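PDB 2PKH: histidine utilization repressor from Pseudomonas syringae pv. tomato, which probably represses the histidine utilization (hut) operon by binding its hutP region in the absence of inducer, the crystallised part being its C-terminal UTRA domain. Local coordinates for residues B[42-47]-B[52-57]; B[56-59]-B[65-68]. One frame throughout, in Å; residues are numbered along the deposited sequence.

Contact 1 of 2, residues B[42-47]-B[52-57]; sequences IVHFEN and QIEDRF. With EDO (1,2-ethanediol), chain N.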
loop_
_atom_site.group_PDB
_atom_site.type_symbol
_atom_site.label_atom_id
_atom_site.label_comp_id
_atom_site.label_asym_id
_atom_site.label_seq_id
_atom_site.Cartn_x
_atom_site.Cartn_y
_atom_site.Cartn_z
ATOM N N ILE B 42 -21.786 2.198 -14.942
ATOM C CA ILE B 42 -22.545 1.374 -14.020
ATOM C C ILE B 42 -22.686 2.090 -12.673
ATOM O O ILE B 42 -21.750 2.746 -12.266
ATOM C CB ILE B 42 -21.819 0.030 -13.740
ATOM C CG1 ILE B 42 -21.612 -0.747 -15.079
ATOM C CG2 ILE B 42 -22.678 -0.835 -12.764
ATOM C CD1 ILE B 42 -20.891 -2.117 -14.897
ATOM N N VAL B 43 -23.833 1.981 -12.012
ATOM C CA VAL B 43 -23.981 2.577 -10.655
ATOM C C VAL B 43 -23.970 1.370 -9.766
ATOM O O VAL B 43 -24.758 0.431 -9.946
ATOM C CB VAL B 43 -25.271 3.325 -10.462
ATOM C CG1 VAL B 43 -25.432 3.979 -9.016
ATOM C CG2 VAL B 43 -25.398 4.497 -11.554
ATOM N N HIS B 44 -23.076 1.420 -8.804
ATOM C CA HIS B 44 -22.898 0.358 -7.814
ATOM C C HIS B 44 -23.595 0.785 -6.521
ATOM O O HIS B 44 -23.429 1.933 -6.074
ATOM C CB HIS B 44 -21.395 0.174 -7.552
ATOM C CG HIS B 44 -20.655 -0.476 -8.693
ATOM N ND1 HIS B 44 -20.007 0.257 -9.663
ATOM C CD2 HIS B 44 -20.477 -1.772 -9.029
ATOM C CE1 HIS B 44 -19.432 -0.557 -10.529
ATOM N NE2 HIS B 44 -19.728 -1.790 -10.182
ATOM N N PHE B 45 -24.291 -0.163 -5.913
ATOM C CA PHE B 45 -25.096 0.057 -4.673
ATOM C C PHE B 45 -24.510 -0.821 -3.564
ATOM O O PHE B 45 -24.077 -1.945 -3.849
ATOM C CB PHE B 45 -26.557 -0.376 -4.872
ATOM C CG PHE B 45 -27.319 0.463 -5.878
ATOM C CD1 PHE B 45 -28.207 1.390 -5.456
ATOM C CD2 PHE B 45 -27.079 0.331 -7.220
ATOM C CE1 PHE B 45 -28.942 2.206 -6.434
ATOM C CE2 PHE B 45 -27.748 1.140 -8.174
ATOM C CZ PHE B 45 -28.666 2.068 -7.760
ATOM N N GLU B 46 -24.551 -0.355 -2.323
ATOM C CA GLU B 46 -24.213 -1.213 -1.215
ATOM C C GLU B 46 -25.440 -1.169 -0.356
ATOM O O GLU B 46 -25.874 -0.100 0.055
ATOM C CB GLU B 46 -22.971 -0.646 -0.534
ATOM C CG GLU B 46 -22.579 -1.230 0.817
ATOM C CD GLU B 46 -21.674 -0.258 1.598
ATOM O OE1 GLU B 46 -20.445 -0.213 1.337
ATOM O OE2 GLU B 46 -22.198 0.494 2.445
ATOM N N ASN B 47 -26.086 -2.325 -0.166
ATOM C CA ASN B 47 -27.392 -2.389 0.502
ATOM C C ASN B 47 -28.382 -1.388 -0.039
ATOM O O ASN B 47 -28.998 -0.659 0.742
ATOM C CB ASN B 47 -27.252 -2.205 2.037
ATOM C CG ASN B 47 -26.293 -3.237 2.671
ATOM O OD1 ASN B 47 -26.260 -4.420 2.272
ATOM N ND2 ASN B 47 -25.496 -2.789 3.660
ATOM N N GLN B 52 -21.172 4.297 -5.831
ATOM C CA GLN B 52 -20.133 4.635 -6.871
ATOM C C GLN B 52 -20.749 4.729 -8.210
ATOM O O GLN B 52 -21.586 3.916 -8.504
ATOM C CB GLN B 52 -19.150 3.482 -6.991
ATOM C CG GLN B 52 -17.860 3.889 -7.675
ATOM C CD GLN B 52 -17.005 2.700 -8.056
ATOM O OE1 GLN B 52 -17.437 1.851 -8.768
ATOM N NE2 GLN B 52 -15.821 2.632 -7.525
ATOM N N ILE B 53 -20.344 5.715 -9.020
ATOM C CA ILE B 53 -20.583 5.639 -10.452
ATOM C C ILE B 53 -19.252 5.228 -11.105
ATOM O O ILE B 53 -18.256 5.889 -10.919
ATOM C CB ILE B 53 -21.099 6.995 -11.081
ATOM C CG1 ILE B 53 -22.321 7.511 -10.304
ATOM C CG2 ILE B 53 -21.610 6.776 -12.526
ATOM C CD1 ILE B 53 -22.883 8.859 -10.930
ATOM N N GLU B 54 -19.230 4.144 -11.867
ATOM C CA GLU B 54 -17.923 3.730 -12.450
ATOM C C GLU B 54 -18.097 3.984 -13.958
ATOM O O GLU B 54 -18.921 3.307 -14.567
ATOM C CB GLU B 54 -17.759 2.215 -12.270
ATOM C CG GLU B 54 -16.629 1.550 -13.083
ATOM C CD GLU B 54 -16.726 -0.018 -13.127
ATOM O OE1 GLU B 54 -15.684 -0.731 -13.259
ATOM O OE2 GLU B 54 -17.846 -0.526 -13.008
ATOM N N ASP B 55 -17.372 4.957 -14.520
ATOM C CA ASP B 55 -17.447 5.302 -15.950
ATOM C C ASP B 55 -16.157 4.793 -16.531
ATOM O O ASP B 55 -15.104 5.319 -16.170
ATOM C CB ASP B 55 -17.445 6.821 -16.098
ATOM C CG ASP B 55 -18.050 7.258 -17.446
ATOM O OD1 ASP B 55 -18.562 6.346 -18.173
ATOM O OD2 ASP B 55 -17.959 8.477 -17.779
ATOM N N ARG B 56 -16.226 3.718 -17.322
ATOM C CA ARG B 56 -15.056 2.910 -17.677
ATOM C C ARG B 56 -14.916 2.788 -19.161
ATOM O O ARG B 56 -15.901 2.508 -19.846
ATOM C CB ARG B 56 -15.180 1.465 -17.073
ATOM C CG ARG B 56 -14.002 0.520 -17.481
ATOM C CD ARG B 56 -13.922 -0.764 -16.629
ATOM N NE ARG B 56 -13.747 -0.545 -15.175
ATOM C CZ ARG B 56 -12.589 -0.323 -14.557
ATOM N NH1 ARG B 56 -11.450 -0.212 -15.247
ATOM N NH2 ARG B 56 -12.592 -0.135 -13.234
ATOM N N PHE B 57 -13.712 2.940 -19.648
ATOM C CA PHE B 57 -13.441 2.756 -21.077
ATOM C C PHE B 57 -12.375 1.680 -21.285
ATOM O O PHE B 57 -11.436 1.586 -20.466
ATOM C CB PHE B 57 -12.960 4.100 -21.655
ATOM C CG PHE B 57 -13.936 5.235 -21.406
ATOM C CD1 PHE B 57 -14.809 5.675 -22.407
ATOM C CD2 PHE B 57 -14.006 5.836 -20.113
ATOM C CE1 PHE B 57 -15.732 6.698 -22.125
ATOM C CE2 PHE B 57 -14.919 6.839 -19.844
ATOM C CZ PHE B 57 -15.822 7.229 -20.853
HETATM C C1 EDO N . -15.471 -2.387 -8.318
HETATM O O1 EDO N . -16.462 -3.156 -7.652
HETATM C C2 EDO N . -16.160 -1.108 -8.814
HETATM O O2 EDO N . -15.224 -0.346 -9.607
#
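Q52 pairs with H44 across an antiparallel β-hairpin of the UTRA domain. H44 N gives a nearly straight bond to Q52 O (2.9 Å, 171°), while the return bond, Q52 N to H44 O, is longer at 3.3 Å. The side chains run side by side, amide plane 82° from the imidazole; H44 ND1 and Q52 OE1 come within 3.2 Å, but the angle is too poor for a hydrogen bond. Q52 OE1 accepts a weak bond from O2 of a 1,2-ethanediol, whose C2 lies over one face of the imidazole; I42 CG2 lies over the other. Next, I53 turns with V43 to the other side of the sheet, both β-branched and suited to strands. E54 returns to the histidine side, its backbone exchanging two bonds with I42. With CG anti to its own N (chi1 167°) and an extended chain, this glutamate is long enough to reach two partners: OE2 comes 2.9 Å from H44 CE1, near the ring plane, and OE1 accepts R56 NE at 2.7 Å, from above the carboxylate plane. This same-strand salt bridge probably offsets the buried carboxylate's charge. V43 and I53 pack on helix 100-106, and strands 9-20 and 126-136 flank the hairpin.

Contact 2 of 2, residues B[56-59]-B[65-68]; sequences RFVN and DYLK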
loop_
_atom_site.group_PDB
_atom_site.type_symbol
_atom_site.label_atom_id
_atom_site.label_comp_id
_atom_site.label_asym_id
_atom_site.label_seq_id
_atom_site.Cartn_x
_atom_site.Cartn_y
_atom_site.Cartn_z
ATOM N N ARG B 56 -16.226 3.718 -17.322
ATOM C CA ARG B 56 -15.056 2.910 -17.677
ATOM C C ARG B 56 -14.916 2.788 -19.161
ATOM O O ARG B 56 -15.901 2.508 -19.846
ATOM C CB ARG B 56 -15.180 1.465 -17.073
ATOM C CG ARG B 56 -14.002 0.520 -17.481
ATOM C CD ARG B 56 -13.922 -0.764 -16.629
ATOM N NE ARG B 56 -13.747 -0.545 -15.175
ATOM C CZ ARG B 56 -12.589 -0.323 -14.557
ATOM N NH1 ARG B 56 -11.450 -0.212 -15.247
ATOM N NH2 ARG B 56 -12.592 -0.135 -13.234
ATOM N N PHE B 57 -13.712 2.940 -19.648
ATOM C CA PHE B 57 -13.441 2.756 -21.077
ATOM C C PHE B 57 -12.375 1.680 -21.285
ATOM O O PHE B 57 -11.436 1.586 -20.466
ATOM C CB PHE B 57 -12.960 4.100 -21.655
ATOM C CG PHE B 57 -13.936 5.235 -21.406
ATOM C CD1 PHE B 57 -14.809 5.675 -22.407
ATOM C CD2 PHE B 57 -14.006 5.836 -20.113
ATOM C CE1 PHE B 57 -15.732 6.698 -22.125
ATOM C CE2 PHE B 57 -14.919 6.839 -19.844
ATOM C CZ PHE B 57 -15.822 7.229 -20.853
ATOM N N VAL B 58 -12.497 0.915 -22.398
ATOM C CA VAL B 58 -11.776 -0.350 -22.585
ATOM C C VAL B 58 -11.351 -0.452 -24.025
ATOM O O VAL B 58 -12.104 -0.173 -24.967
ATOM C CB VAL B 58 -12.628 -1.624 -22.194
ATOM C CG1 VAL B 58 -11.849 -2.890 -22.426
ATOM C CG2 VAL B 58 -13.220 -1.537 -20.723
ATOM N N ASN B 59 -10.098 -0.809 -24.175
ATOM C CA ASN B 59 -9.525 -0.977 -25.463
ATOM C C ASN B 59 -10.194 -2.196 -26.070
ATOM O O ASN B 59 -10.068 -3.315 -25.536
ATOM C CB ASN B 59 -8.020 -1.255 -25.362
ATOM C CG ASN B 59 -7.492 -1.784 -26.667
ATOM O OD1 ASN B 59 -7.187 -2.958 -26.756
ATOM N ND2 ASN B 59 -7.545 -0.962 -27.731
ATOM N N ASP B 65 -14.726 -9.033 -26.321
ATOM C CA ASP B 65 -16.073 -9.490 -25.976
ATOM C C ASP B 65 -16.679 -8.724 -24.777
ATOM O O ASP B 65 -17.684 -9.167 -24.195
ATOM C CB ASP B 65 -16.072 -10.996 -25.669
ATOM C CG ASP B 65 -15.670 -11.843 -26.895
ATOM O OD1 ASP B 65 -15.981 -11.436 -28.034
ATOM O OD2 ASP B 65 -15.019 -12.884 -26.702
ATOM N N TYR B 66 -16.069 -7.585 -24.435
ATOM C CA TYR B 66 -16.516 -6.755 -23.333
ATOM C C TYR B 66 -18.013 -6.405 -23.427
ATOM O O TYR B 66 -18.748 -6.539 -22.451
ATOM C CB TYR B 66 -15.636 -5.503 -23.254
ATOM C CG TYR B 66 -15.819 -4.665 -21.965
ATOM C CD1 TYR B 66 -15.118 -4.943 -20.829
ATOM C CD2 TYR B 66 -16.661 -3.573 -21.959
ATOM C CE1 TYR B 66 -15.293 -4.164 -19.644
ATOM C CE2 TYR B 66 -16.832 -2.744 -20.773
ATOM C CZ TYR B 66 -16.180 -3.064 -19.652
ATOM O OH TYR B 66 -16.310 -2.216 -18.538
ATOM N N LEU B 67 -18.478 -6.021 -24.610
ATOM C CA LEU B 67 -19.876 -5.548 -24.757
ATOM C C LEU B 67 -20.905 -6.673 -24.483
ATOM O O LEU B 67 -22.070 -6.423 -24.171
ATOM C CB LEU B 67 -20.085 -4.939 -26.128
ATOM C CG LEU B 67 -19.356 -3.595 -26.369
ATOM C CD1 LEU B 67 -19.850 -3.068 -27.769
ATOM C CD2 LEU B 67 -19.637 -2.600 -25.279
ATOM N N LYS B 68 -20.442 -7.900 -24.603
ATOM C CA LYS B 68 -21.280 -9.071 -24.510
ATOM C C LYS B 68 -21.532 -9.531 -23.082
ATOM O O LYS B 68 -22.324 -10.443 -22.867
ATOM C CB LYS B 68 -20.627 -10.235 -25.321
ATOM C CG LYS B 68 -20.523 -9.915 -26.807
ATOM C CD LYS B 68 -19.466 -10.792 -27.452
ATOM C CE LYS B 68 -19.060 -10.196 -28.827
ATOM N NZ LYS B 68 -18.097 -11.112 -29.524
#
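The end of strand 49-59 in the antiparallel sheet of the UTRA domain is covered here by a short 3-10 turn, residues 66-68, from the connection leading to helix 76-83. Y66 and V58 make the central contact, a CH-pi interaction: V58 CG2 sits over one face of the phenol ring, 3.6 Å from its centroid and 18° off the normal. The methyl is displaced toward the rim, approaching Y66 CZ and CE1 equally, at 3.5 Å. Y66 CG lies anti to the backbone N (chi1 -169°), which carries the ring from the turn toward the strand. Valine suits the strand and offers a compact methyl to the ring; tyrosine combines an apolar face with a hydroxyl that can be satisfied in a buried place, here by a hydrogen bond with S40 on strand 36-46. F38, L16 and P76 also pack against the tyrosine side chain. Across the turn, K68 N bonds back to D65 O, and K68 NZ forms a salt bridge with D65 OD1 (2.6 Å), linking the ends of the segment. R56 crosses the tyrosine at about a right angle, its aliphatic part meeting the hydroxyl end of Y66, with R56 CD 3.4 Å from Y66 OH.

Contacts 1 and 2 follow one another along strand 49-59, with centres about 15 Å apart, and share R56 and F57. R56 serves both, its polar end in the first and its aliphatic part in the second. At their nearest atoms the R56 side chain and the ethanediol are about 4 Å apart, and the ethanediol also touches H44 and Q52, so the diol adjoins side chains of the hairpin and the arginine. The diol is probably from the crystallisation liquor, yet such molecules often mark pockets, and UTRA domains are the effector-sensing part of GntR-type repressors, so this polar patch may lie within an inducer-binding pocket.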